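Local structure of aspartate aminotransferase, cytoplasmic (Schizosaccharomyces pombe 972h-, 6JPK) at residues 332-335 and 336-340; 131-134 and 135-139. The protein catalyses the pyridoxal 5'-phosphate-dependent transfer of the amino group of L-aspartate to 2-oxoglutarate, giving oxaloacetate and L-glutamate, and works as a homodimer. The protein carries 1 engineered substitution. All blocks are in the same frame, centred on the assembly; numbering follows the deposited sequence.

Interaction 1. Residues 332-335 and 336-340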
loop_
_atom_site.group_PDB
_atom_site.type_symbol
_atom_site.label_atom_id
_atom_site.label_comp_id
_atom_site.label_asym_id
_atom_site.label_seq_id
_atom_site.Cartn_x
_atom_site.Cartn_y
_atom_site.Cartn_z
ATOM N N LYS A 332 31.996 -4.082 -17.028
ATOM C CA LYS A 332 33.339 -4.084 -17.591
ATOM C C LYS A 332 33.792 -5.494 -17.951
ATOM O O LYS A 332 34.389 -5.701 -19.014
ATOM C CB LYS A 332 34.313 -3.445 -16.599
ATOM C CG LYS A 332 35.777 -3.572 -16.997
ATOM C CD LYS A 332 36.716 -3.073 -15.886
ATOM C CE LYS A 332 38.185 -3.225 -16.292
ATOM N NZ LYS A 332 39.132 -2.973 -15.162
ATOM N N ARG A 333 33.529 -6.476 -17.080
ATOM C CA ARG A 333 33.928 -7.854 -17.374
ATOM C C ARG A 333 33.225 -8.361 -18.626
ATOM O O ARG A 333 33.856 -8.931 -19.523
ATOM C CB ARG A 333 33.621 -8.781 -16.191
ATOM C CG ARG A 333 34.520 -8.640 -14.960
ATOM C CD ARG A 333 35.921 -9.241 -15.159
ATOM N NE ARG A 333 35.877 -10.649 -15.537
ATOM C CZ ARG A 333 35.649 -11.643 -14.683
ATOM N NH1 ARG A 333 35.442 -11.375 -13.398
ATOM N NH2 ARG A 333 35.628 -12.905 -15.110
ATOM N N LEU A 334 31.911 -8.158 -18.702
ATOM C CA LEU A 334 31.154 -8.617 -19.865
ATOM C C LEU A 334 31.667 -7.967 -21.149
ATOM O O LEU A 334 31.959 -8.658 -22.132
ATOM C CB LEU A 334 29.663 -8.326 -19.663
ATOM C CG LEU A 334 28.741 -8.819 -20.772
ATOM C CD1 LEU A 334 28.936 -10.317 -21.011
ATOM C CD2 LEU A 334 27.285 -8.491 -20.437
ATOM N N ARG A 335 31.808 -6.637 -21.146
ATOM C CA ARG A 335 32.308 -5.939 -22.329
ATOM C C ARG A 335 33.721 -6.382 -22.687
ATOM O O ARG A 335 34.022 -6.630 -23.864
ATOM C CB ARG A 335 32.276 -4.426 -22.111
ATOM C CG ARG A 335 32.830 -3.628 -23.305
ATOM C CD ARG A 335 33.754 -2.503 -22.867
ATOM N NE ARG A 335 34.396 -1.812 -23.985
ATOM C CZ ARG A 335 35.675 -1.963 -24.332
ATOM N NH1 ARG A 335 36.462 -2.786 -23.651
ATOM N NH2 ARG A 335 36.173 -1.288 -25.361
ATOM N N ASP A 336 34.605 -6.495 -21.686
ATOM C CA ASP A 336 35.987 -6.875 -21.968
ATOM C C ASP A 336 36.069 -8.262 -22.583
ATOM O O ASP A 336 36.931 -8.514 -23.428
ATOM C CB ASP A 336 36.837 -6.809 -20.700
ATOM C CG ASP A 336 37.162 -5.377 -20.293
ATOM O OD1 ASP A 336 36.792 -4.441 -21.039
ATOM O OD2 ASP A 336 37.785 -5.188 -19.229
ATOM N N SER A 337 35.194 -9.183 -22.172
ATOM C CA SER A 337 35.258 -10.529 -22.747
ATOM C C SER A 337 34.731 -10.553 -24.174
ATOM O O SER A 337 35.262 -11.276 -25.024
ATOM C CB SER A 337 34.480 -11.521 -21.890
ATOM O OG SER A 337 35.140 -11.739 -20.661
ATOM N N LEU A 338 33.674 -9.782 -24.448
ATOM C CA LEU A 338 33.147 -9.686 -25.803
ATOM C C LEU A 338 34.166 -9.057 -26.750
ATOM O O LEU A 338 34.279 -9.467 -27.911
ATOM C CB LEU A 338 31.846 -8.884 -25.794
ATOM C CG LEU A 338 30.687 -9.527 -25.037
ATOM C CD1 LEU A 338 29.519 -8.551 -24.928
ATOM C CD2 LEU A 338 30.255 -10.798 -25.743
ATOM N N VAL A 339 34.907 -8.050 -26.276
ATOM C CA VAL A 339 35.976 -7.468 -27.087
ATOM C C VAL A 339 37.064 -8.507 -27.341
ATOM O O VAL A 339 37.502 -8.712 -28.481
ATOM C CB VAL A 339 36.539 -6.201 -26.411
ATOM C CG1 VAL A 339 37.852 -5.778 -27.073
ATOM C CG2 VAL A 339 35.526 -5.060 -26.488
ATOM N N ALA A 340 37.487 -9.203 -26.282
ATOM C CA ALA A 340 38.553 -10.197 -26.410
ATOM C C ALA A 340 38.145 -11.344 -27.325
ATOM O O ALA A 340 38.977 -11.887 -28.064
ATOM C CB ALA A 340 38.928 -10.735 -25.029
HETATM O O HOH W 1 36.093 -10.374 -18.370
#
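Arg-335 and Asp-336, neighbours in the last turns of helix 310-340, make the one salt bridge between the two segments: NH1 of Arg-335 gives a hydrogen bond to OD1 of Asp-336 at 3.1 Å. The oxygen sits at the edge of the guanidinium, nearly in its plane, yet the carboxylate itself is turned 83° from that plane, and the N-H...O angle of 141° is bent. NE of the same arginine has a second acid, Asp-348. Lys-332 also runs past the carboxylate, but with its carbon chain: CG lies 3.4 Å from OD2 of Asp-336, while NZ stays 4.8 Å from that oxygen, too far for a salt bridge, though the opposite charges may attract.

Carbon contacts follow the i to i+4 spacing. CG2 of Val-339 lies over the centre of the Arg-335 guanidinium, 3.7 Å above its plane; the bend at chi2 (-136°) folds the arginine chain that brings the group there. Leu-334 and Leu-338 meet more loosely on the buried side, where they pack on Ala-398 and Phe-401 of helix 394-407.

A water bridges Arg-333 and Ser-337. It accepts from NE of Arg-333 at 2.9 Å and donates to OG of Ser-337 at 2.8 Å. Both side chains also reach Glu-395, and Arg-333 bonds Asn-391 as well.

Main-chain bonds from the amides of Asp-336 to Val-339 back to Lys-332 to Arg-335 carry the alpha-helix through. With an edge spent on carboxylate, a face on methyl and NE held by Asp-348, the Arg-335 guanidinium is probably restrained from rotating, and its positive charge would tend to favour the ionised form of Asp-336.

Interaction 2. Residues 131-134 and 135-139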
loop_
_atom_site.group_PDB
_atom_site.type_symbol
_atom_site.label_atom_id
_atom_site.label_comp_id
_atom_site.label_asym_id
_atom_site.label_seq_id
_atom_site.Cartn_x
_atom_site.Cartn_y
_atom_site.Cartn_z
ATOM N N VAL A 131 -0.318 11.486 -21.450
ATOM C CA VAL A 131 0.970 11.271 -20.799
ATOM C C VAL A 131 1.900 10.565 -21.779
ATOM O O VAL A 131 1.485 9.650 -22.502
ATOM C CB VAL A 131 0.850 10.489 -19.469
ATOM C CG1 VAL A 131 0.221 9.109 -19.671
ATOM C CG2 VAL A 131 2.238 10.355 -18.797
ATOM N N TYR A 132 3.153 11.019 -21.820
ATOM C CA TYR A 132 4.180 10.478 -22.697
ATOM C C TYR A 132 5.214 9.733 -21.861
ATOM O O TYR A 132 5.775 10.294 -20.916
ATOM C CB TYR A 132 4.866 11.583 -23.506
ATOM C CG TYR A 132 4.050 12.092 -24.672
ATOM C CD1 TYR A 132 2.903 12.855 -24.458
ATOM C CD2 TYR A 132 4.431 11.823 -25.988
ATOM C CE1 TYR A 132 2.153 13.330 -25.518
ATOM C CE2 TYR A 132 3.686 12.294 -27.060
ATOM C CZ TYR A 132 2.545 13.044 -26.814
ATOM O OH TYR A 132 1.796 13.525 -27.858
ATOM N N ILE A 133 5.460 8.477 -22.223
ATOM C CA ILE A 133 6.421 7.614 -21.556
ATOM C C ILE A 133 7.448 7.149 -22.584
ATOM O O ILE A 133 7.189 7.134 -23.785
ATOM C CB ILE A 133 5.728 6.408 -20.899
ATOM C CG1 ILE A 133 5.243 5.442 -21.990
ATOM C CG2 ILE A 133 4.555 6.876 -20.044
ATOM C CD1 ILE A 133 4.433 4.287 -21.451
ATOM N N SER A 134 8.634 6.767 -22.102
ATOM C CA SER A 134 9.691 6.403 -23.033
ATOM C C SER A 134 9.367 5.072 -23.716
ATOM O O SER A 134 8.680 4.208 -23.161
ATOM C CB SER A 134 11.049 6.320 -22.321
ATOM O OG SER A 134 11.101 5.249 -21.387
ATOM N N ASN A 135 9.860 4.924 -24.941
ATOM C CA ASN A 135 9.753 3.663 -25.668
ATOM C C ASN A 135 11.144 3.064 -25.826
ATOM O O ASN A 135 11.922 3.526 -26.678
ATOM C CB ASN A 135 9.102 3.891 -27.036
ATOM C CG ASN A 135 8.786 2.590 -27.750
ATOM O OD1 ASN A 135 8.932 1.504 -27.181
ATOM N ND2 ASN A 135 8.343 2.692 -28.994
ATOM N N PRO A 136 11.526 2.039 -25.031
ATOM C CA PRO A 136 10.732 1.314 -24.030
ATOM C C PRO A 136 10.758 1.924 -22.631
ATOM O O PRO A 136 11.561 2.826 -22.357
ATOM C CB PRO A 136 11.413 -0.062 -23.992
ATOM C CG PRO A 136 12.874 0.292 -24.187
ATOM C CD PRO A 136 12.863 1.433 -25.196
ATOM N N THR A 137 9.903 1.425 -21.740
ATOM C CA THR A 137 9.963 1.817 -20.338
ATOM C C THR A 137 9.475 0.653 -19.490
ATOM O O THR A 137 9.048 -0.385 -20.005
ATOM C CB THR A 137 9.129 3.078 -20.058
ATOM O OG1 THR A 137 9.426 3.564 -18.741
ATOM C CG2 THR A 137 7.628 2.777 -20.155
ATOM N N TRP A 138 9.521 0.844 -18.180
ATOM C CA TRP A 138 8.884 -0.063 -17.238
ATOM C C TRP A 138 7.411 -0.248 -17.615
ATOM O O TRP A 138 6.666 0.744 -17.670
ATOM C CB TRP A 138 9.016 0.508 -15.829
ATOM C CG TRP A 138 8.503 -0.372 -14.755
ATOM C CD1 TRP A 138 8.616 -1.731 -14.676
ATOM C CD2 TRP A 138 7.783 0.043 -13.591
ATOM N NE1 TRP A 138 8.009 -2.188 -13.528
ATOM C CE2 TRP A 138 7.491 -1.117 -12.845
ATOM C CE3 TRP A 138 7.360 1.286 -13.104
ATOM C CZ2 TRP A 138 6.793 -1.070 -11.635
ATOM C CZ3 TRP A 138 6.669 1.329 -11.902
ATOM C CH2 TRP A 138 6.393 0.158 -11.185
ATOM N N PRO A 139 6.964 -1.477 -17.911
ATOM C CA PRO A 139 5.623 -1.656 -18.511
ATOM C C PRO A 139 4.471 -1.176 -17.637
ATOM O O PRO A 139 3.408 -0.830 -18.170
ATOM C CB PRO A 139 5.541 -3.173 -18.754
ATOM C CG PRO A 139 6.989 -3.632 -18.794
ATOM C CD PRO A 139 7.698 -2.751 -17.795
#
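Ser-134 points its hydroxyl across the turn at Pro-136, and OG donates to the Pro-136 carbonyl O at 2.7 Å. The approach is from above the carbonyl plane, 40° out of it, with a C=O...O angle of 129°, so the bond does not use a lone-pair direction. A chi1 of 67° sets OG between the backbone N and the carbonyl carbon of its own residue, turned in over the bend; there it also comes within 3.2 Å of Thr-137 CB. The same hydroxyl is hydrogen-bonded to NE2 of His-190.

The chain turns here at the end of strand 131-135, part of the mixed sheet of the aminotransferase fold, with a cis peptide bond before Pro-136, and runs on to helix 140-147. Trp-138, a probable L-aspartate-binding residue by similarity, follows directly.

Thr-137 faces back toward the strand with its methyl. CG2 lies 3.8 Å from CD1 of Ile-133, the two side chains crossing at about a right angle, and 3.5 Å from the carbonyl O of Ser-134. Its OG1, anti to the backbone N (chi1 -169°), is hydrogen-bonded to both His-186 NE2 and His-141 ND1.

How the interactions relate
Interactions 1 and 2 lie in separate parts of one chain: their centres are 30 Å apart and their nearest atoms about 17 Å, with no touch between them. Interaction 2 comes first in sequence and sits beside what is probably the substrate site. It contains Trp-138, the side chain of Thr-137 is about 6 Å from that of Asn-191, and the Pro-136 side chain is about 8 Å from that of Arg-383; Trp-138, Asn-191 and Arg-383 probably bind L-aspartate, as in related enzymes. Interaction 1 closes a long helix farther out, where the Leu-334 side chain is about 12 Å from that of Arg-383, too far for contact.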